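Local coordinates for uncharacterized protein (Psychrobacter arcticus, PDB 2PN2) that is of unknown function but belongs to the OsmC family and probably takes part in osmotic stress and detoxification responses, perhaps by reducing peroxides, at residues 29-34 against 46-51; 70-75 against 132-137; 91-96 against 111-116. One frame throughout, in Å; residues are numbered along the deposited sequence.

Interaction 1: 29-34 against 46-51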
loop_
_atom_site.group_PDB
_atom_site.type_symbol
_atom_site.label_atom_id
_atom_site.label_comp_id
_atom_site.label_asym_id
_atom_site.label_seq_id
_atom_site.Cartn_x
_atom_site.Cartn_y
_atom_site.Cartn_z
ATOM N N GLY A 29 -0.740 19.526 -0.061
ATOM C CA GLY A 29 -0.458 20.401 -1.212
ATOM C C GLY A 29 0.718 19.844 -1.994
ATOM O O GLY A 29 1.387 18.912 -1.539
ATOM N N ASP A 30 0.942 20.371 -3.195
ATOM C CA ASP A 30 2.085 19.958 -4.045
ATOM C C ASP A 30 2.072 18.439 -4.361
ATOM O O ASP A 30 3.134 17.820 -4.530
ATOM C CB ASP A 30 3.434 20.391 -3.408
ATOM C CG ASP A 30 3.505 21.890 -3.105
ATOM O OD1 ASP A 30 3.148 22.710 -3.982
ATOM O OD2 ASP A 30 3.966 22.254 -1.994
ATOM N N LEU A 31 0.860 17.865 -4.428
ATOM C CA LEU A 31 0.613 16.436 -4.679
ATOM C C LEU A 31 1.194 15.482 -3.622
ATOM O O LEU A 31 1.459 14.301 -3.901
ATOM C CB LEU A 31 1.044 16.041 -6.098
ATOM C CG LEU A 31 0.437 16.876 -7.227
ATOM C CD1 LEU A 31 0.925 16.360 -8.576
ATOM C CD2 LEU A 31 -1.099 16.871 -7.156
ATOM N N ARG A 32 1.322 15.987 -2.393
ATOM C CA ARG A 32 1.864 15.238 -1.267
ATOM C C ARG A 32 0.789 14.875 -0.258
ATOM O O ARG A 32 -0.068 15.708 0.045
ATOM C CB ARG A 32 2.911 16.077 -0.533
ATOM C CG ARG A 32 3.340 15.508 0.826
ATOM C CD ARG A 32 4.496 16.258 1.372
ATOM N NE ARG A 32 5.754 15.795 0.811
ATOM C CZ ARG A 32 6.913 16.448 0.896
ATOM N NH1 ARG A 32 7.032 17.642 1.505
ATOM N NH2 ARG A 32 7.978 15.898 0.344
ATOM N N THR A 33 0.877 13.666 0.302
ATOM C CA THR A 33 -0.019 13.248 1.396
ATOM C C THR A 33 0.814 12.766 2.585
ATOM O O THR A 33 1.947 12.349 2.413
ATOM C CB THR A 33 -1.044 12.169 1.001
ATOM O OG1 THR A 33 -0.454 10.859 1.024
ATOM C CG2 THR A 33 -1.674 12.472 -0.360
ATOM N N SER A 34 0.228 12.853 3.773
ATOM C CA SER A 34 0.821 12.386 5.029
ATOM C C SER A 34 -0.212 11.518 5.718
ATOM O O SER A 34 -1.323 11.975 5.937
ATOM C CB SER A 34 1.167 13.572 5.920
ATOM O OG SER A 34 1.562 13.125 7.204
ATOM N N THR A 46 3.484 10.332 0.949
ATOM C CA THR A 46 3.477 10.024 -0.485
ATOM C C THR A 46 3.634 11.308 -1.284
ATOM O O THR A 46 3.245 12.372 -0.827
ATOM C CB THR A 46 2.211 9.269 -0.995
ATOM O OG1 THR A 46 1.072 10.130 -0.958
ATOM C CG2 THR A 46 1.955 7.977 -0.206
ATOM N N ASP A 47 4.237 11.180 -2.465
ATOM C CA ASP A 47 4.386 12.242 -3.434
ATOM C C ASP A 47 4.053 11.671 -4.799
ATOM O O ASP A 47 4.340 10.504 -5.067
ATOM C CB ASP A 47 5.837 12.729 -3.529
ATOM C CG ASP A 47 6.255 13.657 -2.412
ATOM O OD1 ASP A 47 5.427 14.360 -1.806
ATOM O OD2 ASP A 47 7.476 13.746 -2.196
ATOM N N ALA A 48 3.479 12.503 -5.658
ATOM C CA ALA A 48 3.276 12.141 -7.061
ATOM C C ALA A 48 4.664 12.223 -7.737
ATOM O O ALA A 48 5.524 13.000 -7.291
ATOM C CB ALA A 48 2.312 13.085 -7.735
ATOM N N PRO A 49 4.916 11.396 -8.776
ATOM C CA PRO A 49 6.213 11.546 -9.478
ATOM C C PRO A 49 6.382 12.916 -10.163
ATOM O O PRO A 49 5.388 13.622 -10.392
ATOM C CB PRO A 49 6.189 10.421 -10.526
ATOM C CG PRO A 49 5.132 9.447 -10.039
ATOM C CD PRO A 49 4.115 10.282 -9.327
ATOM N N VAL A 50 7.628 13.288 -10.464
ATOM C CA VAL A 50 7.924 14.542 -11.200
ATOM C C VAL A 50 7.307 14.474 -12.623
ATOM O O VAL A 50 6.982 15.517 -13.205
ATOM C CB VAL A 50 9.448 14.872 -11.225
ATOM C CG1 VAL A 50 9.735 16.158 -12.016
ATOM C CG2 VAL A 50 9.982 15.016 -9.797
ATOM N N ASP A 51 7.144 13.244 -13.145
ATOM C CA ASP A 51 6.428 12.939 -14.406
ATOM C C ASP A 51 5.090 13.690 -14.550
ATOM O O ASP A 51 4.721 14.049 -15.673
ATOM C CB ASP A 51 6.175 11.427 -14.533
HETATM O O HOH W 1 4.335 15.392 -4.421
HETATM O O HOH W 2 1.091 11.584 -3.220
#

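Interaction 2: 70-75 against 132-137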
loop_
_atom_site.group_PDB
_atom_site.type_symbol
_atom_site.label_atom_id
_atom_site.label_comp_id
_atom_site.label_asym_id
_atom_site.label_seq_id
_atom_site.Cartn_x
_atom_site.Cartn_y
_atom_site.Cartn_z
ATOM N N ALA A 70 5.069 -6.867 -1.045
ATOM C CA ALA A 70 6.364 -7.413 -0.612
ATOM C C ALA A 70 6.471 -7.484 0.915
ATOM O O ALA A 70 6.950 -8.480 1.465
ATOM C CB ALA A 70 7.520 -6.605 -1.193
ATOM N N SER A 71 6.030 -6.436 1.594
ATOM C CA SER A 71 6.012 -6.434 3.076
ATOM C C SER A 71 5.133 -7.536 3.645
ATOM O O SER A 71 5.517 -8.210 4.607
ATOM C CB SER A 71 5.537 -5.098 3.628
ATOM O OG SER A 71 6.565 -4.160 3.478
ATOM N N CYS A 72 3.972 -7.726 3.028
ATOM C CA CYS A 72 3.035 -8.754 3.440
ATOM C C CYS A 72 3.643 -10.153 3.269
ATOM O O CYS A 72 3.546 -10.994 4.175
ATOM C CB CYS A 72 1.738 -8.630 2.648
ATOM S SG CYS A 72 0.476 -9.703 3.241
HETATM N N MSE A 73 4.304 -10.361 2.128
HETATM C CA MSE A 73 4.977 -11.631 1.806
HETATM C C MSE A 73 6.085 -11.983 2.804
HETATM O O MSE A 73 6.128 -13.115 3.289
HETATM C CB MSE A 73 5.552 -11.596 0.395
HETATM C CG MSE A 73 4.497 -11.696 -0.648
HETATM SE SE MSE A 73 5.228 -11.769 -2.456
HETATM C CE MSE A 73 3.546 -11.922 -3.395
ATOM N N LEU A 74 6.952 -11.005 3.106
ATOM C CA LEU A 74 8.013 -11.194 4.092
ATOM C C LEU A 74 7.446 -11.463 5.491
ATOM O O LEU A 74 8.002 -12.270 6.231
ATOM C CB LEU A 74 8.987 -10.012 4.127
ATOM C CG LEU A 74 9.913 -9.761 2.929
ATOM C CD1 LEU A 74 10.778 -8.552 3.222
ATOM C CD2 LEU A 74 10.792 -10.974 2.626
ATOM N N THR A 75 6.331 -10.807 5.830
ATOM C CA THR A 75 5.694 -10.949 7.152
ATOM C C THR A 75 5.119 -12.360 7.326
ATOM O O THR A 75 5.375 -13.007 8.352
ATOM C CB THR A 75 4.615 -9.869 7.374
ATOM O OG1 THR A 75 5.214 -8.569 7.216
ATOM C CG2 THR A 75 3.979 -9.983 8.769
ATOM N N LEU A 132 2.568 -16.251 -1.805
ATOM C CA LEU A 132 1.475 -16.066 -2.785
ATOM C C LEU A 132 0.052 -16.087 -2.191
ATOM O O LEU A 132 -0.870 -15.590 -2.829
ATOM C CB LEU A 132 1.594 -17.070 -3.951
ATOM C CG LEU A 132 2.781 -16.900 -4.921
ATOM C CD1 LEU A 132 2.688 -17.919 -6.079
ATOM C CD2 LEU A 132 2.822 -15.504 -5.493
ATOM N N THR A 133 -0.120 -16.645 -0.990
ATOM C CA THR A 133 -1.433 -16.688 -0.317
ATOM C C THR A 133 -1.667 -15.543 0.680
ATOM O O THR A 133 -2.735 -15.509 1.312
ATOM C CB THR A 133 -1.652 -18.053 0.461
ATOM O OG1 THR A 133 -0.902 -18.079 1.692
ATOM C CG2 THR A 133 -1.296 -19.245 -0.410
ATOM N N CYS A 134 -0.722 -14.596 0.798
ATOM C CA CYS A 134 -0.779 -13.591 1.862
ATOM C C CYS A 134 -1.907 -12.586 1.656
ATOM O O CYS A 134 -2.379 -12.425 0.528
ATOM C CB CYS A 134 0.569 -12.883 2.038
ATOM S SG CYS A 134 0.951 -11.628 0.829
ATOM N N PRO A 135 -2.362 -11.938 2.739
ATOM C CA PRO A 135 -3.518 -11.044 2.592
ATOM C C PRO A 135 -3.478 -9.976 1.501
ATOM O O PRO A 135 -4.484 -9.816 0.816
ATOM C CB PRO A 135 -3.661 -10.438 3.990
ATOM C CG PRO A 135 -3.189 -11.533 4.873
ATOM C CD PRO A 135 -1.972 -12.038 4.161
ATOM N N VAL A 136 -2.341 -9.298 1.324
ATOM C CA VAL A 136 -2.199 -8.297 0.255
ATOM C C VAL A 136 -2.218 -8.990 -1.118
ATOM O O VAL A 136 -2.825 -8.451 -2.064
ATOM C CB VAL A 136 -0.961 -7.394 0.425
ATOM C CG1 VAL A 136 -0.815 -6.417 -0.767
ATOM C CG2 VAL A 136 -1.063 -6.635 1.724
ATOM N N ALA A 137 -1.635 -10.194 -1.236
ATOM C CA ALA A 137 -1.691 -10.924 -2.533
ATOM C C ALA A 137 -3.152 -11.154 -2.978
ATOM O O ALA A 137 -3.481 -11.009 -4.164
ATOM C CB ALA A 137 -0.929 -12.264 -2.479
#

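Interaction 3: 91-96 against 111-116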
loop_
_atom_site.group_PDB
_atom_site.type_symbol
_atom_site.label_atom_id
_atom_site.label_comp_id
_atom_site.label_asym_id
_atom_site.label_seq_id
_atom_site.Cartn_x
_atom_site.Cartn_y
_atom_site.Cartn_z
ATOM N N THR A 91 16.746 -10.826 5.474
ATOM C CA THR A 91 16.154 -11.200 4.190
ATOM C C THR A 91 15.686 -9.899 3.528
ATOM O O THR A 91 15.233 -8.979 4.217
ATOM C CB THR A 91 14.963 -12.194 4.363
ATOM O OG1 THR A 91 15.460 -13.436 4.873
ATOM C CG2 THR A 91 14.248 -12.468 3.002
ATOM N N THR A 92 15.841 -9.811 2.211
ATOM C CA THR A 92 15.469 -8.620 1.465
ATOM C C THR A 92 14.558 -8.949 0.292
ATOM O O THR A 92 14.595 -10.065 -0.242
ATOM C CB THR A 92 16.712 -7.889 0.948
ATOM O OG1 THR A 92 17.457 -8.761 0.088
ATOM C CG2 THR A 92 17.603 -7.434 2.110
ATOM N N ALA A 93 13.754 -7.966 -0.102
ATOM C CA ALA A 93 12.841 -8.083 -1.239
ATOM C C ALA A 93 12.951 -6.828 -2.108
ATOM O O ALA A 93 12.616 -5.746 -1.619
ATOM C CB ALA A 93 11.392 -8.274 -0.749
ATOM N N GLU A 94 13.449 -6.969 -3.353
ATOM C CA GLU A 94 13.519 -5.867 -4.345
ATOM C C GLU A 94 12.206 -5.871 -5.111
ATOM O O GLU A 94 11.829 -6.893 -5.688
ATOM C CB GLU A 94 14.673 -6.015 -5.340
ATOM C CG GLU A 94 15.993 -5.647 -4.754
ATOM C CD GLU A 94 17.195 -5.993 -5.617
ATOM O OE1 GLU A 94 17.032 -6.418 -6.785
ATOM O OE2 GLU A 94 18.325 -5.838 -5.107
ATOM N N VAL A 95 11.531 -4.726 -5.116
ATOM C CA VAL A 95 10.202 -4.594 -5.685
ATOM C C VAL A 95 10.315 -3.775 -6.943
ATOM O O VAL A 95 10.923 -2.696 -6.944
ATOM C CB VAL A 95 9.226 -3.888 -4.712
ATOM C CG1 VAL A 95 7.791 -3.816 -5.333
ATOM C CG2 VAL A 95 9.174 -4.601 -3.346
ATOM N N THR A 96 9.764 -4.310 -8.026
ATOM C CA THR A 96 9.739 -3.624 -9.313
ATOM C C THR A 96 8.277 -3.611 -9.722
ATOM O O THR A 96 7.608 -4.620 -9.580
ATOM C CB THR A 96 10.636 -4.382 -10.343
ATOM O OG1 THR A 96 12.018 -4.254 -9.963
ATOM C CG2 THR A 96 10.469 -3.824 -11.735
ATOM N N ILE A 111 8.841 -9.249 -7.333
ATOM C CA ILE A 111 9.445 -9.265 -6.001
ATOM C C ILE A 111 10.573 -10.285 -6.042
ATOM O O ILE A 111 10.317 -11.460 -6.252
ATOM C CB ILE A 111 8.421 -9.639 -4.889
ATOM C CG1 ILE A 111 7.163 -8.763 -4.952
ATOM C CG2 ILE A 111 9.061 -9.577 -3.486
ATOM C CD1 ILE A 111 6.114 -9.273 -5.914
ATOM N N ALA A 112 11.816 -9.817 -5.920
ATOM C CA ALA A 112 12.998 -10.680 -5.894
ATOM C C ALA A 112 13.405 -10.805 -4.428
ATOM O O ALA A 112 13.888 -9.831 -3.832
ATOM C CB ALA A 112 14.136 -10.079 -6.722
ATOM N N ILE A 113 13.230 -12.001 -3.860
ATOM C CA ILE A 113 13.534 -12.244 -2.438
ATOM C C ILE A 113 14.907 -12.921 -2.267
ATOM O O ILE A 113 15.160 -13.960 -2.860
ATOM C CB ILE A 113 12.442 -13.077 -1.744
ATOM C CG1 ILE A 113 11.048 -12.449 -1.940
ATOM C CG2 ILE A 113 12.770 -13.229 -0.251
ATOM C CD1 ILE A 113 9.926 -13.179 -1.201
ATOM N N THR A 114 15.776 -12.325 -1.453
ATOM C CA THR A 114 17.107 -12.862 -1.180
ATOM C C THR A 114 17.181 -13.161 0.319
ATOM O O THR A 114 17.125 -12.257 1.146
ATOM C CB THR A 114 18.227 -11.904 -1.662
ATOM O OG1 THR A 114 18.058 -11.660 -3.068
ATOM C CG2 THR A 114 19.629 -12.501 -1.437
ATOM N N PHE A 115 17.239 -14.448 0.649
ATOM C CA PHE A 115 17.361 -14.895 2.024
ATOM C C PHE A 115 18.787 -14.717 2.552
ATOM O O PHE A 115 19.763 -14.843 1.800
ATOM C CB PHE A 115 16.893 -16.345 2.170
ATOM C CG PHE A 115 15.421 -16.479 2.090
ATOM C CD1 PHE A 115 14.641 -16.312 3.234
ATOM C CD2 PHE A 115 14.789 -16.681 0.861
ATOM C CE1 PHE A 115 13.239 -16.402 3.165
ATOM C CE2 PHE A 115 13.395 -16.777 0.775
ATOM C CZ PHE A 115 12.618 -16.635 1.932
ATOM N N ASN A 116 18.873 -14.398 3.848
ATOM C CA ASN A 116 20.155 -14.240 4.549
ATOM C C ASN A 116 21.009 -15.530 4.576
ATOM O O ASN A 116 22.239 -15.449 4.477
ATOM C CB ASN A 116 19.937 -13.713 5.989
ATOM C CG ASN A 116 19.056 -14.639 6.844
ATOM O OD1 ASN A 116 18.161 -15.315 6.326
ATOM N ND2 ASN A 116 19.298 -14.648 8.151
#

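Interaction 1: 29-34 against 46-51
Thr33 and Thr46 meet hydroxyl to hydroxyl across the beta hairpin of strands 32-37 and 42-47, part of a three-stranded antiparallel sheet. Thr33 OG1 lies 2.6 Å from Thr46 OG1, a hydrogen bond whose donor cannot be told from the geometry. Each OG1 stands between its own backbone N and carbonyl carbon (chi1 81° in Thr33, 70° in Thr46), which brings the two oxygens together on one face of the sheet. The backbones of this hydrogen-bonded pair exchange two bonds, Thr33 N to Thr46 O and Thr46 N to Thr33 O. Threonine suits the place: its beta branch fits an extended strand, while its hydroxyl satisfies a buried polar neighbour. Pro61 and Leu64 pack on Thr46, and Ser71 OG of the second subunit bonds to Thr33 OG1.

The face with Arg32 and Asp47 is looser. Here the partly exposed Arg32 runs alongside Asp47, its chain bending at chi3, with the guanidinium and carboxylate planes 26° apart. Its NE reaches Asp47 OD1 at 3.0 Å in a salt bridge whose hydrogen bond is bent and weak, and NH2 makes a second, longer weak bond to OD2 (3.4 Å). Asp47 has a firmer hold elsewhere, from Glu57 N to its OD2. With an alanine at Arg32, Asp47 OD1 would probably lose its charged mate, and the carboxylate would rest on Glu57 N and its other neighbours.

Before the strand, a type I' turn from Gly29 to Arg32 presents Leu31, whose CB packs 3.6 Å from Ala48 CB; the small alanine admits this close approach. Ala48 N donates to Leu31 O at 3.2 Å, and that same oxygen accepts from a water (2.8 Å) which also sits 2.7 Å from Thr46 OG1.

Interaction 2: 70-75 against 132-137
Cys72 and Cys134 turn their sulfurs toward each other, Cys72 SG lying 3.1 Å from Cys134 SG, close but too far apart for a disulfide. The two reach this position by different rotations. In Cys72, on the helix, the side chain sets off toward the loop, and with SG anti to the backbone N (chi1 -172°) the sulfur reaches Cys134 and Val136 N. In Cys134 it stands between its backbone N and carbonyl carbon (chi1 78°), folded back over the turn that follows. Val136 N donates to Cys72 SG at 3.4 Å along an almost straight N-H...S path of 173°. Ala137 N gives Cys134 SG a weak bond, and in this way the successive amides of Val136 and Ala137 serve both sulfurs.

One cysteine on the long helix 61-83 and another in a Cys-Pro loop after helix 121-132 is an arrangement consistent with the reactive cysteine pair of OsmC and Ohr peroxide reductases, although activity here remains an inference.

Apolar groups wall the sulfurs in. Pro135 CD lies 3.5 Å from Cys72 SG, and the Val136 branch CG2, set beside its own backbone N, rests 3.6 Å from Cys72 CB. Met73 extends fully beyond CG. Near its base, CG comes within 3.8 Å of Cys134 SG, while its far end, CE, reaches Leu132 CD2 at 4.2 Å; the native methionine's long unbranched chain lets the helix touch both residues, selenium replacing sulfur in the crystal. From the second subunit, Pro61 packs on Cys72 and Thr62 on Pro135, and a bound sulfate lies about 4 Å from the Pro135 side chain.

Interaction 3: 91-96 against 111-116
Thr91 lays its methyl CG2 over one face of the Phe115 ring, 4.2 Å from the centroid and displaced toward the rim, a CH-pi contact. The methyl is trans to the backbone N of Thr91, which also brings it within 3.7 Å of Ile113 CG2. The other branch, OG1, sits beside that N and passes 3.4 Å from Phe115 CD1, but its hydrogen bond is with Ile88 O. Threonine thus serves two needs: a methyl for the aromatic and aliphatic neighbours, and a hydroxyl for a loop carbonyl. Phe115 is further packed against the ring of Phe127.

Beyond this end the segments form a regular antiparallel beta hairpin of strands 92-100 and 105-114, the short strand axes inclined at 166°. Thr92 with Thr114 and Glu94 with Ala112 are hydrogen-bonded pairs; in the first, Thr114 N donates to Thr92 O at 2.8 Å and Thr92 N returns the bond to Thr114 O at 3.0 Å. Ala93 with Ile113 and Val95 with Ile111 are the non-hydrogen-bonded pairs between and beyond them, and their side chains share the face turned to helix 61-83. Ala93 CB touches Ile111 CG2 at 3.8 Å, and the small methyl leaves Leu74 of the helix able to pack on Ala93.

The other face carries Thr92, Thr114, Glu94 and Ala112, all partly exposed. Thr92 and Thr114 lie side by side, OG1 of Thr92 being 3.7 Å from Thr114 CB. Glu94 reaches outward on an extended chain to form, through OE2, a salt bridge with Lys24 NZ of the second subunit, to which Thr92 OG1 is also weakly hydrogen-bonded. Residues 92-95 also pair antiparallel with a strand of that subunit, so the sheet continues across the interface.

Overall arrangement
Interactions 2 and 3 adjoin, their centres 12 Å apart: Ala70 and Leu74, on the helix of interaction 2, pack on Val95, Thr91 and Ala93 of interaction 3, so that one side of helix 61-83 lies on the sheet and another meets the cysteine loop. Interaction 1, about 26 Å from each between centres, belongs to a different sheet of the chain, though in the dimer the sheet of interaction 3 continues into the partner's corresponding sheet. Interactions 1 and 2 are buried, interaction 3 only partly. Interaction 1 mixes strand bonds with hydroxyls, water and a salt bridge, interaction 2 is sulfur and hydrocarbon with an N-H...S bond, and interaction 3 is regular strand pairing with one apolar face packed on the helix.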